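Local coordinates for putative transcription antitermination protein nusG (Methanocaldococcus jannaschii, PDB 3LPE), which stimulates transcription elongation as Spt5, the partner of Spt4, here represented by the NGN domain through which the complex engages RNA polymerase, at residues V15-Q21 and P71-G75. Residues are numbered along the deposited sequence; the frame is centred on the assembly and turned at random.
Sequences VRTMVGQ and PRVRG
Val15, which is buried, and Val73 form the tight side of this antiparallel strand pairing: their CG1 methyls meet at 3.6 Å, each swung anti to its own backbone nitrogen (chi1 170° and 172°). Three backbone bonds join the two segments, Arg16 N to Gly75 O (2.8 Å), Arg74 N to Arg16 O (2.9 Å) and Met18 N to Arg72 O (3.1 Å). Between the last two, Thr17 faces Val73 as a non-hydrogen-bonded pair, its CA-H leaning on Arg72 O. Looser and exposed is the part where the Arg16 stem passes Arg74 CB at about van der Waals distance. At the exposed end, where the strands give way to loop, Met18 SD rests 3.8 Å from Arg72 CG. From there the extended Arg72 chain runs out to Gln21, and Arg72 NH1 donates to Gln21 OE1 at 2.8 Å. OE1 lies at the guanidinium edge, but NH1 stands above the amide plane, the two flat groups being almost perpendicular. Asn24 also bonds OE1. A type II turn from Met18 leads into helix 22-35, with Gln21 as its N-cap. In the four-stranded NGN sheet, strand 12-17 thus lies between strands 52-57 and 73-76, while Ile25 and Met29 of helix 22-35 and Ile67 of helix 60-67 pack on the valine side.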
# COMPACT_ATOMS: atom_id res chain seq x y z
N VAL A 15 2.82 -10.94 0.60
CA VAL A 15 3.57 -11.37 -0.57
C VAL A 15 5.06 -11.17 -0.24
O VAL A 15 5.47 -10.09 0.15
CB VAL A 15 3.20 -10.51 -1.80
CG1 VAL A 15 4.15 -10.78 -2.96
CG2 VAL A 15 1.77 -10.78 -2.20
N ARG A 16 5.84 -12.23 -0.36
CA ARG A 16 7.26 -12.12 -0.02
C ARG A 16 8.05 -11.51 -1.17
O ARG A 16 7.90 -11.90 -2.31
CB ARG A 16 7.84 -13.48 0.35
CG ARG A 16 9.32 -13.39 0.76
CD ARG A 16 9.90 -14.71 1.23
NE ARG A 16 11.31 -14.53 1.57
CZ ARG A 16 12.18 -15.52 1.75
NH1 ARG A 16 11.79 -16.77 1.62
NH2 ARG A 16 13.45 -15.24 2.04
N THR A 17 8.91 -10.54 -0.87
CA THR A 17 9.70 -9.94 -1.91
C THR A 17 11.14 -9.95 -1.49
O THR A 17 11.45 -10.32 -0.36
CB THR A 17 9.29 -8.46 -2.13
OG1 THR A 17 9.84 -7.66 -1.08
CG2 THR A 17 7.72 -8.32 -2.16
N MET A 18 12.02 -9.51 -2.39
CA MET A 18 13.38 -9.20 -2.01
C MET A 18 13.43 -8.03 -1.05
O MET A 18 12.70 -7.04 -1.19
CB MET A 18 14.25 -8.93 -3.24
CG MET A 18 14.33 -10.16 -4.13
SD MET A 18 15.37 -9.81 -5.52
CE MET A 18 16.98 -10.02 -4.73
N VAL A 19 14.31 -8.15 -0.08
CA VAL A 19 14.48 -7.11 0.92
C VAL A 19 14.93 -5.84 0.25
O VAL A 19 15.87 -5.84 -0.54
CB VAL A 19 15.47 -7.54 2.03
CG1 VAL A 19 15.85 -6.37 2.92
CG2 VAL A 19 14.85 -8.68 2.86
N GLY A 20 14.25 -4.73 0.54
CA GLY A 20 14.63 -3.47 -0.06
C GLY A 20 13.86 -3.14 -1.34
O GLY A 20 13.92 -2.01 -1.82
N GLN A 21 13.14 -4.11 -1.88
CA GLN A 21 12.33 -3.90 -3.07
C GLN A 21 10.84 -3.72 -2.76
O GLN A 21 10.00 -3.78 -3.65
CB GLN A 21 12.49 -5.08 -4.03
CG GLN A 21 13.91 -5.23 -4.58
CD GLN A 21 14.30 -4.07 -5.44
OE1 GLN A 21 13.55 -3.67 -6.33
NE2 GLN A 21 15.48 -3.51 -5.18
N PRO A 71 8.97 -9.87 -11.41
CA PRO A 71 10.33 -10.09 -10.90
C PRO A 71 10.44 -9.73 -9.41
O PRO A 71 9.68 -8.88 -8.91
CB PRO A 71 11.20 -9.15 -11.75
CG PRO A 71 10.38 -8.91 -13.00
CD PRO A 71 8.95 -8.94 -12.56
N ARG A 72 11.34 -10.42 -8.72
CA ARG A 72 11.74 -10.09 -7.36
C ARG A 72 10.65 -10.39 -6.33
O ARG A 72 10.74 -10.00 -5.17
CB ARG A 72 12.22 -8.63 -7.28
CG ARG A 72 13.31 -8.30 -8.29
CD ARG A 72 13.71 -6.81 -8.25
NE ARG A 72 14.64 -6.48 -9.32
CZ ARG A 72 15.13 -5.26 -9.54
NH1 ARG A 72 14.78 -4.25 -8.76
NH2 ARG A 72 15.98 -5.06 -10.54
N VAL A 73 9.65 -11.14 -6.77
CA VAL A 73 8.64 -11.67 -5.87
C VAL A 73 8.85 -13.19 -5.71
O VAL A 73 8.98 -13.91 -6.70
CB VAL A 73 7.23 -11.38 -6.39
CG1 VAL A 73 6.21 -12.11 -5.57
CG2 VAL A 73 6.98 -9.87 -6.37
N ARG A 74 8.86 -13.65 -4.48
CA ARG A 74 9.12 -15.09 -4.19
C ARG A 74 7.85 -15.91 -4.06
O ARG A 74 7.85 -17.11 -4.34
CB ARG A 74 9.92 -15.23 -2.90
CG ARG A 74 10.37 -16.67 -2.60
CD ARG A 74 11.18 -17.24 -3.77
NE ARG A 74 11.54 -18.66 -3.60
CZ ARG A 74 10.73 -19.68 -3.89
NH1 ARG A 74 9.51 -19.46 -4.36
NH2 ARG A 74 11.15 -20.92 -3.70
N GLY A 75 6.76 -15.28 -3.63
CA GLY A 75 5.50 -15.99 -3.55
C GLY A 75 4.58 -15.40 -2.48
O GLY A 75 4.83 -14.31 -1.98